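Local structure of universal stress protein MJ0577 (Methanocaldococcus jannaschii, 1MJH) at residues I8-D13 / I20-V25; H24-K29 / K89-D94; E35-H40 / E117-D122. The protein binds ATP, with one manganese ion per subunit, as a homodimeric member of the universal stress protein A family. All blocks are in the same frame, centred on the assembly; numbering follows the deposited sequence.

Interaction 1 of 3, residues I8-D13 / I20-V25; sequences ILYPTD and IALKHV. With ATP (adenosine-5'-triphosphate), chain F.
The ring of Tyr10 reaches helix 20-25 because its CG stands opposite the backbone N (chi1 167°), which carries the phenol off the strand and onto Ala21, Leu22 and Val25. A similar turn in Leu22 (chi1 179°) brings CD1 to 3.9 Å from Tyr10 CE2, on the same side of the ring as Ala21 and Val25. Ala21 CB lies 4.0 Å from Tyr10 CE1, and a methyl suits this spot because it lets the helix backbone come close. Val25 CG2 sits 3.9 Å from Tyr10 CD1, near the root of the ring, so three aliphatic groups touch the aromatic carbons along its length. The far end is polar: Tyr10 OH passes 3.5 Å from Leu22 CB and hydrogen-bonds to the carbonyl O of Ala18 one turn earlier in the helix. This buried hydroxyl thereby has a partner, and the ring is tied to the helix. With a leucine here, the Ala18 carbonyl would probably lose this partner and a gap is likely to open between the strand and Leu22. Ile8 extends the apolar seam more loosely, its CD1 4.4 Å from Val25 CG1. Strand 8-11 and helix 20-25 run almost antiparallel, at 166°, as expected for the first strand and helix of a beta-alpha-beta unit. Where the strand ends, the chain turns to the nucleotide. The ATP ribose donates from O2' to Pro11 O at 2.7 Å, and Pro11 CB approaches ATP N3 to 3.4 Å. Asp13 CB lies over the face of the adenine, 3.5 Å from ATP C5, while Asp13 OD1 is hydrogen-bonded to Ser15 OG. The chemistry thus divides along one strand: apolar packing seats it on the helix, and a backbone carbonyl at its end recognises the ribose.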
loop_
_atom_site.group_PDB
_atom_site.type_symbol
_atom_site.label_atom_id
_atom_site.label_comp_id
_atom_site.label_asym_id
_atom_site.label_seq_id
_atom_site.Cartn_x
_atom_site.Cartn_y
_atom_site.Cartn_z
ATOM N N ILE B 8 -11.512 -5.334 5.184
ATOM C CA ILE B 8 -10.094 -4.991 5.366
ATOM C C ILE B 8 -9.381 -5.969 6.296
ATOM O O ILE B 8 -9.930 -6.340 7.363
ATOM C CB ILE B 8 -10.061 -3.592 6.069
ATOM C CG1 ILE B 8 -10.672 -2.549 5.168
ATOM C CG2 ILE B 8 -8.634 -3.196 6.459
ATOM C CD1 ILE B 8 -11.141 -1.280 5.916
ATOM N N LEU B 9 -8.142 -6.315 5.957
ATOM C CA LEU B 9 -7.310 -7.096 6.888
ATOM C C LEU B 9 -6.391 -6.094 7.586
ATOM O O LEU B 9 -5.686 -5.364 6.873
ATOM C CB LEU B 9 -6.425 -8.177 6.261
ATOM C CG LEU B 9 -5.432 -8.931 7.160
ATOM C CD1 LEU B 9 -6.188 -9.686 8.282
ATOM C CD2 LEU B 9 -4.579 -9.946 6.403
ATOM N N TYR B 10 -6.378 -6.053 8.929
ATOM C CA TYR B 10 -5.513 -5.135 9.639
ATOM C C TYR B 10 -4.693 -5.972 10.612
ATOM O O TYR B 10 -5.189 -6.408 11.673
ATOM C CB TYR B 10 -6.325 -4.072 10.430
ATOM C CG TYR B 10 -5.513 -3.296 11.430
ATOM C CD1 TYR B 10 -4.305 -2.697 11.039
ATOM C CD2 TYR B 10 -5.921 -3.147 12.750
ATOM C CE1 TYR B 10 -3.551 -1.973 11.944
ATOM C CE2 TYR B 10 -5.161 -2.422 13.658
ATOM C CZ TYR B 10 -3.991 -1.852 13.250
ATOM O OH TYR B 10 -3.195 -1.129 14.138
ATOM N N PRO B 11 -3.504 -6.361 10.203
ATOM C CA PRO B 11 -2.613 -7.151 11.042
ATOM C C PRO B 11 -1.806 -6.190 11.922
ATOM O O PRO B 11 -1.213 -5.244 11.415
ATOM C CB PRO B 11 -1.692 -7.830 10.034
ATOM C CG PRO B 11 -1.646 -6.935 8.820
ATOM C CD PRO B 11 -2.878 -6.070 8.882
ATOM N N THR B 12 -1.851 -6.432 13.230
ATOM C CA THR B 12 -1.123 -5.533 14.128
ATOM C C THR B 12 -0.183 -6.285 15.045
ATOM O O THR B 12 -0.514 -7.391 15.497
ATOM C CB THR B 12 -2.137 -4.717 14.993
ATOM O OG1 THR B 12 -1.333 -3.932 15.882
ATOM C CG2 THR B 12 -3.030 -5.603 15.842
ATOM N N ASP B 13 0.996 -5.727 15.294
ATOM C CA ASP B 13 1.949 -6.237 16.257
ATOM C C ASP B 13 1.997 -5.311 17.470
ATOM O O ASP B 13 2.898 -5.425 18.303
ATOM C CB ASP B 13 3.361 -6.309 15.599
ATOM C CG ASP B 13 3.784 -4.959 15.044
ATOM O OD1 ASP B 13 2.991 -3.987 15.152
ATOM O OD2 ASP B 13 4.882 -4.844 14.438
ATOM N N ILE B 20 -0.280 3.895 13.857
ATOM C CA ILE B 20 -0.540 4.851 12.812
ATOM C C ILE B 20 -1.458 4.223 11.761
ATOM O O ILE B 20 -2.371 4.876 11.252
ATOM C CB ILE B 20 0.731 5.380 12.104
ATOM C CG1 ILE B 20 1.703 5.876 13.195
ATOM C CG2 ILE B 20 0.374 6.542 11.176
ATOM C CD1 ILE B 20 3.038 6.343 12.613
ATOM N N ALA B 21 -1.143 3.008 11.379
ATOM C CA ALA B 21 -1.978 2.300 10.373
ATOM C C ALA B 21 -3.402 2.168 10.834
ATOM O O ALA B 21 -4.304 2.117 9.989
ATOM C CB ALA B 21 -1.370 0.906 10.122
ATOM N N LEU B 22 -3.713 2.027 12.142
ATOM C CA LEU B 22 -5.099 2.009 12.595
ATOM C C LEU B 22 -5.841 3.248 12.179
ATOM O O LEU B 22 -7.064 3.215 11.888
ATOM C CB LEU B 22 -5.106 1.801 14.129
ATOM C CG LEU B 22 -6.485 1.785 14.776
ATOM C CD1 LEU B 22 -7.366 0.703 14.217
ATOM C CD2 LEU B 22 -6.225 1.515 16.287
ATOM N N LYS B 23 -5.190 4.438 12.196
ATOM C CA LYS B 23 -5.823 5.654 11.760
ATOM C C LYS B 23 -6.365 5.525 10.320
ATOM O O LYS B 23 -7.423 6.083 10.026
ATOM C CB LYS B 23 -4.887 6.865 11.813
ATOM C CG LYS B 23 -4.262 7.047 13.215
ATOM C CD LYS B 23 -3.325 8.261 13.174
ATOM C CE LYS B 23 -3.012 8.838 14.529
ATOM N NZ LYS B 23 -4.155 9.248 15.394
ATOM N N HIS B 24 -5.577 4.855 9.481
ATOM C CA HIS B 24 -5.973 4.671 8.071
ATOM C C HIS B 24 -7.085 3.654 7.968
ATOM O O HIS B 24 -8.024 3.882 7.188
ATOM C CB HIS B 24 -4.760 4.229 7.211
ATOM C CG HIS B 24 -3.768 5.365 7.154
ATOM N ND1 HIS B 24 -3.681 6.145 6.007
ATOM C CD2 HIS B 24 -2.850 5.803 8.051
ATOM C CE1 HIS B 24 -2.748 7.068 6.242
ATOM N NE2 HIS B 24 -2.215 6.922 7.483
ATOM N N VAL B 25 -7.084 2.597 8.780
ATOM C CA VAL B 25 -8.253 1.699 8.774
ATOM C C VAL B 25 -9.534 2.472 9.076
ATOM O O VAL B 25 -10.585 2.273 8.440
ATOM C CB VAL B 25 -8.072 0.576 9.810
ATOM C CG1 VAL B 25 -9.304 -0.357 9.857
ATOM C CG2 VAL B 25 -6.824 -0.251 9.433
HETATM P PG ATP F . 11.409 -6.879 11.508
HETATM O O1G ATP F . 11.722 -7.294 10.112
HETATM O O2G ATP F . 10.386 -7.730 12.021
HETATM O O3G ATP F . 12.591 -6.862 12.382
HETATM P PB ATP F . 9.836 -4.431 12.000
HETATM O O1B ATP F . 10.347 -3.062 12.153
HETATM O O2B ATP F . 9.399 -4.968 13.293
HETATM O O3B ATP F . 10.926 -5.334 11.314
HETATM P PA ATP F . 7.455 -5.462 10.530
HETATM O O1A ATP F . 7.697 -5.823 9.156
HETATM O O2A ATP F . 7.358 -6.510 11.488
HETATM O O3A ATP F . 8.625 -4.393 10.963
HETATM O "O5'" ATP F . 6.193 -4.565 10.829
HETATM C "C5'" ATP F . 5.427 -4.107 9.685
HETATM C "C4'" ATP F . 3.948 -4.295 9.967
HETATM O "O4'" ATP F . 3.676 -5.752 9.921
HETATM C "C3'" ATP F . 3.439 -3.885 11.340
HETATM O "O3'" ATP F . 3.195 -2.475 11.450
HETATM C "C2'" ATP F . 2.154 -4.745 11.429
HETATM O "O2'" ATP F . 1.115 -4.114 10.653
HETATM C "C1'" ATP F . 2.637 -6.066 10.777
HETATM N N9 ATP F . 3.066 -7.070 11.742
HETATM C C8 ATP F . 4.312 -7.364 12.175
HETATM N N7 ATP F . 4.363 -8.395 12.997
HETATM C C5 ATP F . 3.108 -8.754 13.148
HETATM C C6 ATP F . 2.553 -9.775 13.902
HETATM N N6 ATP F . 3.318 -10.563 14.658
HETATM N N1 ATP F . 1.232 -9.909 13.850
HETATM C C2 ATP F . 0.455 -9.105 13.053
HETATM N N3 ATP F . 0.902 -8.097 12.283
HETATM C C4 ATP F . 2.243 -7.994 12.429
#

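Interaction 2 of 3, residues H24-K29 / K89-D94; sequences HVKAFK and KKELED
Val25 and Lys26 of helix 16-27 meet Glu91 and Leu92 of helix 66-95 where these two helices lie side by side on one face of the parallel sheet of a Rossmann-like alpha/beta fold. The contact is layered. Nearest the sheet it is apolar, and at the outer margin it is ionic. In the inner layer Leu92 CD2 is 4.0 Å from Val25 CG1, the methyl not used against the phenol of the first strand, and the two side chains cross at about a right angle. Leu92 CD2 also rests 4.1 Å from Lys26 CG, so this one methyl settles between a beta-branched side chain and the aliphatic root of a lysine. Leucine suits the place because its forked end can fill the groove between the helices while also packing on Val99 of strand 98-106. Beyond this layer Lys26 and Glu91 are partly exposed, and their long chains bridge the two helices. Glu91 is stretched out beyond CG, whereas Lys26 bends at its third torsion (chi3 58°), which turns the ammonium group back to the carboxylate. The two cross at about a right angle, and Lys26 CD comes within 3.3 Å of Glu91 OE2, so the methylenes also run close to the acceptor. Asp94 is a more distant opposite charge, its OD2 6.9 Å from Lys26 NZ, and may add a weak attraction. The inner packing probably helps set how close the helices come, and the ion pair spans them further out. In that salt bridge Glu91 OE2 receives Lys26 NZ at 2.7 Å through its anti lone pair, the one away from the other carboxylate oxygen.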
loop_
_atom_site.group_PDB
_atom_site.type_symbol
_atom_site.label_atom_id
_atom_site.label_comp_id
_atom_site.label_asym_id
_atom_site.label_seq_id
_atom_site.Cartn_x
_atom_site.Cartn_y
_atom_site.Cartn_z
ATOM N N HIS B 24 -5.577 4.855 9.481
ATOM C CA HIS B 24 -5.973 4.671 8.071
ATOM C C HIS B 24 -7.085 3.654 7.968
ATOM O O HIS B 24 -8.024 3.882 7.188
ATOM C CB HIS B 24 -4.760 4.229 7.211
ATOM C CG HIS B 24 -3.768 5.365 7.154
ATOM N ND1 HIS B 24 -3.681 6.145 6.007
ATOM C CD2 HIS B 24 -2.850 5.803 8.051
ATOM C CE1 HIS B 24 -2.748 7.068 6.242
ATOM N NE2 HIS B 24 -2.215 6.922 7.483
ATOM N N VAL B 25 -7.084 2.597 8.780
ATOM C CA VAL B 25 -8.253 1.699 8.774
ATOM C C VAL B 25 -9.534 2.472 9.076
ATOM O O VAL B 25 -10.585 2.273 8.440
ATOM C CB VAL B 25 -8.072 0.576 9.810
ATOM C CG1 VAL B 25 -9.304 -0.357 9.857
ATOM C CG2 VAL B 25 -6.824 -0.251 9.433
ATOM N N LYS B 26 -9.468 3.323 10.087
ATOM C CA LYS B 26 -10.636 4.157 10.446
ATOM C C LYS B 26 -11.042 5.063 9.320
ATOM O O LYS B 26 -12.251 5.273 9.046
ATOM C CB LYS B 26 -10.345 4.940 11.757
ATOM C CG LYS B 26 -10.194 3.949 12.936
ATOM C CD LYS B 26 -9.709 4.642 14.216
ATOM C CE LYS B 26 -10.603 5.770 14.694
ATOM N NZ LYS B 26 -10.030 6.460 15.908
ATOM N N ALA B 27 -10.080 5.612 8.540
ATOM C CA ALA B 27 -10.426 6.465 7.421
ATOM C C ALA B 27 -11.135 5.790 6.284
ATOM O O ALA B 27 -11.774 6.454 5.443
ATOM C CB ALA B 27 -9.160 7.227 6.959
ATOM N N PHE B 28 -11.019 4.453 6.186
ATOM C CA PHE B 28 -11.721 3.722 5.130
ATOM C C PHE B 28 -13.216 3.593 5.445
ATOM O O PHE B 28 -13.908 3.062 4.603
ATOM C CB PHE B 28 -11.083 2.352 4.936
ATOM C CG PHE B 28 -9.993 2.320 3.909
ATOM C CD1 PHE B 28 -8.840 3.057 4.070
ATOM C CD2 PHE B 28 -10.120 1.579 2.735
ATOM C CE1 PHE B 28 -7.833 3.045 3.127
ATOM C CE2 PHE B 28 -9.121 1.576 1.793
ATOM C CZ PHE B 28 -7.974 2.313 1.973
ATOM N N LYS B 29 -13.676 3.943 6.646
ATOM C CA LYS B 29 -15.118 3.840 6.932
ATOM C C LYS B 29 -15.957 4.802 6.091
ATOM O O LYS B 29 -15.580 5.968 6.028
ATOM C CB LYS B 29 -15.383 4.227 8.409
ATOM C CG LYS B 29 -16.762 3.783 8.906
ATOM C CD LYS B 29 -16.918 2.282 8.734
ATOM C CE LYS B 29 -18.306 1.735 9.007
ATOM N NZ LYS B 29 -19.287 2.110 7.957
ATOM N N LYS B 89 -10.524 -3.554 18.959
ATOM C CA LYS B 89 -11.841 -4.031 18.503
ATOM C C LYS B 89 -12.930 -3.069 18.933
ATOM O O LYS B 89 -13.768 -2.707 18.117
ATOM C CB LYS B 89 -12.075 -5.446 19.062
ATOM C CG LYS B 89 -13.503 -5.940 18.859
ATOM C CD LYS B 89 -13.579 -7.452 19.010
ATOM C CE LYS B 89 -14.927 -7.962 18.530
ATOM N NZ LYS B 89 -15.107 -9.406 18.779
ATOM N N LYS B 90 -12.920 -2.571 20.180
ATOM C CA LYS B 90 -13.888 -1.576 20.597
ATOM C C LYS B 90 -13.751 -0.254 19.857
ATOM O O LYS B 90 -14.779 0.341 19.528
ATOM C CB LYS B 90 -13.815 -1.240 22.097
ATOM C CG LYS B 90 -14.319 -2.393 22.965
ATOM C CD LYS B 90 -15.837 -2.438 23.006
ATOM C CE LYS B 90 -16.369 -3.527 23.926
ATOM N NZ LYS B 90 -17.847 -3.723 23.731
ATOM N N GLU B 91 -12.514 0.184 19.597
ATOM C CA GLU B 91 -12.351 1.468 18.867
ATOM C C GLU B 91 -12.989 1.320 17.492
ATOM O O GLU B 91 -13.646 2.187 16.937
ATOM C CB GLU B 91 -10.849 1.812 18.760
ATOM C CG GLU B 91 -10.603 3.235 18.215
ATOM C CD GLU B 91 -9.135 3.613 18.105
ATOM O OE1 GLU B 91 -8.310 2.972 18.790
ATOM O OE2 GLU B 91 -8.811 4.593 17.375
ATOM N N LEU B 92 -12.719 0.165 16.826
ATOM C CA LEU B 92 -13.245 -0.018 15.464
ATOM C C LEU B 92 -14.767 -0.205 15.418
ATOM O O LEU B 92 -15.430 0.273 14.510
ATOM C CB LEU B 92 -12.578 -1.271 14.851
ATOM C CG LEU B 92 -11.076 -1.075 14.563
ATOM C CD1 LEU B 92 -10.480 -2.420 14.143
ATOM C CD2 LEU B 92 -10.903 -0.025 13.477
ATOM N N GLU B 93 -15.316 -0.885 16.414
ATOM C CA GLU B 93 -16.766 -1.075 16.503
ATOM C C GLU B 93 -17.471 0.242 16.712
ATOM O O GLU B 93 -18.532 0.469 16.126
ATOM C CB GLU B 93 -17.113 -2.063 17.642
ATOM C CG GLU B 93 -16.773 -3.492 17.211
ATOM C CD GLU B 93 -17.028 -4.533 18.289
ATOM O OE1 GLU B 93 -17.109 -4.125 19.470
ATOM O OE2 GLU B 93 -17.121 -5.744 18.000
ATOM N N ASP B 94 -16.835 1.136 17.475
ATOM C CA ASP B 94 -17.371 2.459 17.719
ATOM C C ASP B 94 -17.493 3.314 16.477
ATOM O O ASP B 94 -18.453 4.084 16.318
ATOM C CB ASP B 94 -16.550 3.186 18.814
ATOM C CG ASP B 94 -17.059 4.620 18.919
ATOM O OD1 ASP B 94 -18.194 4.788 19.439
ATOM O OD2 ASP B 94 -16.376 5.561 18.459
#

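Interaction 3 of 3, residues E35-H40 / E117-D122; sequences EVILLH and EDEGVD
Ile37 CG1 is the hub of this contact, 4.0 Å from Val121 CG1 and 4.1 Å from Glu119 CB. All three are carbon atoms, and the side chains meet obliquely. Ile37 holds CG1 anti to its carbonyl carbon (chi1 -50°), presenting that methylene to the turn after helix 108-118, while CD1 lies 4.1 Å from Glu119 OE1. Isoleucine suits a buried strand position that faces the turn, since its longer branch reaches both Glu119 and Val121, and Val121 offers a compact apolar partner. Glu119 packs mainly through CB, with OE1 also near Ile37 CD1. It bends at chi2 (-79°), and its OE2 forms a salt bridge with Lys100 of the neighbouring strand 98-106, so its charge is paired at the edge of the apolar patch.

The next shell fixes the turn itself. Gly120 has positive phi and ends the helix in a Schellman motif, with Gly120 N hydrogen-bonded to Glu117 O at 3.2 Å; a residue without a side chain adopts this backbone shape easily. Beyond it, Lys7 NZ bonds to Glu119 O and Lys152 NZ to Val121 O, while Asp122 OD2 accepts from Lys7 N, tying the turn to the start of strand 7-11. Strand 35-43 is in turn bonded to its neighbours through backbone pairs such as Ile37 with Ile8. Segment 117-122 belongs to the return leg of the crossover from strand 98-106 through helix 108-118 to strand 123-127, which passes over strands 35-43 and 7-11, as in Rossmann-like folds of strand order 3-2-1-4-5.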
loop_
_atom_site.group_PDB
_atom_site.type_symbol
_atom_site.label_atom_id
_atom_site.label_comp_id
_atom_site.label_asym_id
_atom_site.label_seq_id
_atom_site.Cartn_x
_atom_site.Cartn_y
_atom_site.Cartn_z
ATOM N N GLU B 35 -16.210 -4.259 7.103
ATOM C CA GLU B 35 -15.749 -5.225 8.098
ATOM C C GLU B 35 -14.230 -5.194 8.241
ATOM O O GLU B 35 -13.590 -4.982 7.225
ATOM C CB GLU B 35 -16.167 -6.602 7.578
ATOM C CG GLU B 35 -15.843 -7.736 8.526
ATOM C CD GLU B 35 -16.785 -8.919 8.250
ATOM O OE1 GLU B 35 -17.239 -9.088 7.115
ATOM O OE2 GLU B 35 -17.051 -9.654 9.218
ATOM N N VAL B 36 -13.750 -5.346 9.458
ATOM C CA VAL B 36 -12.296 -5.452 9.648
ATOM C C VAL B 36 -11.955 -6.822 10.187
ATOM O O VAL B 36 -12.527 -7.287 11.206
ATOM C CB VAL B 36 -11.723 -4.364 10.586
ATOM C CG1 VAL B 36 -10.223 -4.595 10.811
ATOM C CG2 VAL B 36 -11.973 -3.009 9.963
ATOM N N ILE B 37 -10.969 -7.512 9.608
ATOM C CA ILE B 37 -10.353 -8.689 10.147
ATOM C C ILE B 37 -9.155 -8.222 10.998
ATOM O O ILE B 37 -8.235 -7.687 10.395
ATOM C CB ILE B 37 -9.861 -9.703 9.094
ATOM C CG1 ILE B 37 -10.929 -10.019 8.070
ATOM C CG2 ILE B 37 -9.367 -10.980 9.793
ATOM C CD1 ILE B 37 -12.323 -10.361 8.604
ATOM N N LEU B 38 -9.284 -8.314 12.338
ATOM C CA LEU B 38 -8.184 -7.786 13.166
ATOM C C LEU B 38 -7.313 -8.917 13.597
ATOM O O LEU B 38 -7.783 -9.898 14.230
ATOM C CB LEU B 38 -8.879 -7.075 14.374
ATOM C CG LEU B 38 -7.900 -6.745 15.509
ATOM C CD1 LEU B 38 -6.995 -5.565 15.071
ATOM C CD2 LEU B 38 -8.667 -6.264 16.754
ATOM N N LEU B 39 -6.061 -8.890 13.145
ATOM C CA LEU B 39 -5.202 -10.058 13.325
ATOM C C LEU B 39 -3.910 -9.822 14.064
ATOM O O LEU B 39 -3.212 -8.889 13.701
ATOM C CB LEU B 39 -4.884 -10.563 11.875
ATOM C CG LEU B 39 -3.838 -11.665 11.829
ATOM C CD1 LEU B 39 -4.305 -12.958 12.517
ATOM C CD2 LEU B 39 -3.552 -12.001 10.341
ATOM N N HIS B 40 -3.587 -10.632 15.079
ATOM C CA HIS B 40 -2.274 -10.637 15.690
ATOM C C HIS B 40 -1.670 -12.036 15.615
ATOM O O HIS B 40 -2.413 -13.018 15.864
ATOM C CB HIS B 40 -2.305 -10.138 17.172
ATOM C CG HIS B 40 -0.923 -10.189 17.754
ATOM N ND1 HIS B 40 -0.457 -11.022 18.730
ATOM C CD2 HIS B 40 0.144 -9.455 17.460
ATOM C CE1 HIS B 40 0.829 -10.768 18.989
ATOM N NE2 HIS B 40 1.241 -9.782 18.196
ATOM N N GLU B 117 -6.138 -14.280 2.161
ATOM C CA GLU B 117 -6.806 -15.108 1.129
ATOM C C GLU B 117 -8.027 -15.861 1.677
ATOM O O GLU B 117 -9.121 -15.783 1.054
ATOM C CB GLU B 117 -5.692 -16.102 0.707
ATOM C CG GLU B 117 -6.176 -17.259 -0.188
ATOM C CD GLU B 117 -6.703 -16.837 -1.532
ATOM O OE1 GLU B 117 -6.312 -15.782 -2.085
ATOM O OE2 GLU B 117 -7.540 -17.581 -2.140
ATOM N N ASP B 118 -7.917 -16.396 2.896
ATOM C CA ASP B 118 -9.046 -17.229 3.426
ATOM C C ASP B 118 -10.277 -16.394 3.693
ATOM O O ASP B 118 -11.439 -16.818 3.474
ATOM C CB ASP B 118 -8.539 -17.998 4.640
ATOM C CG ASP B 118 -7.599 -19.147 4.364
ATOM O OD1 ASP B 118 -7.295 -19.471 3.198
ATOM O OD2 ASP B 118 -7.067 -19.850 5.252
ATOM N N GLU B 119 -10.079 -15.172 4.242
ATOM C CA GLU B 119 -11.185 -14.268 4.534
ATOM C C GLU B 119 -11.715 -13.481 3.351
ATOM O O GLU B 119 -12.681 -12.704 3.386
ATOM C CB GLU B 119 -10.789 -13.346 5.731
ATOM C CG GLU B 119 -10.404 -14.148 6.986
ATOM C CD GLU B 119 -11.611 -14.682 7.763
ATOM O OE1 GLU B 119 -12.747 -14.283 7.507
ATOM O OE2 GLU B 119 -11.404 -15.508 8.656
ATOM N N GLY B 120 -11.104 -13.530 2.159
ATOM C CA GLY B 120 -11.518 -12.789 0.986
ATOM C C GLY B 120 -11.494 -11.273 1.162
ATOM O O GLY B 120 -12.405 -10.544 0.745
ATOM N N VAL B 121 -10.402 -10.764 1.744
ATOM C CA VAL B 121 -10.382 -9.309 1.964
ATOM C C VAL B 121 -10.155 -8.534 0.682
ATOM O O VAL B 121 -9.566 -9.090 -0.235
ATOM C CB VAL B 121 -9.359 -8.934 3.061
ATOM C CG1 VAL B 121 -9.539 -9.813 4.296
ATOM C CG2 VAL B 121 -7.924 -9.016 2.584
ATOM N N ASP B 122 -10.494 -7.268 0.654
ATOM C CA ASP B 122 -10.293 -6.319 -0.433
ATOM C C ASP B 122 -8.964 -5.532 -0.316
ATOM O O ASP B 122 -8.540 -4.970 -1.330
ATOM C CB ASP B 122 -11.465 -5.338 -0.431
ATOM C CG ASP B 122 -12.803 -6.062 -0.674
ATOM O OD1 ASP B 122 -12.927 -6.624 -1.790
ATOM O OD2 ASP B 122 -13.710 -6.102 0.193
#

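How the interactions relate
In interactions 1 and 3 neighbouring strands make buried contacts with a helix and with the turn after a helix, respectively, on opposite faces of the sheet, whereas interaction 2 joins two helices to each other and runs out to the surface. Interactions 1 and 2 share helix 16-27: Val25 belongs to both, and Leu22 CD1 packs on Leu92 CD2 at 3.7 Å between them. Strands 7-11 and 35-43 link interactions 1 and 3, with Ile8 O probably hydrogen-bonded to Ile37 N. Chemistry follows depth: an aromatic ring and the ATP ribose in interaction 1, aliphatic packing beneath a turn in interaction 3, and, in interaction 2, apolar packing inside with a salt bridge at the partly exposed margin.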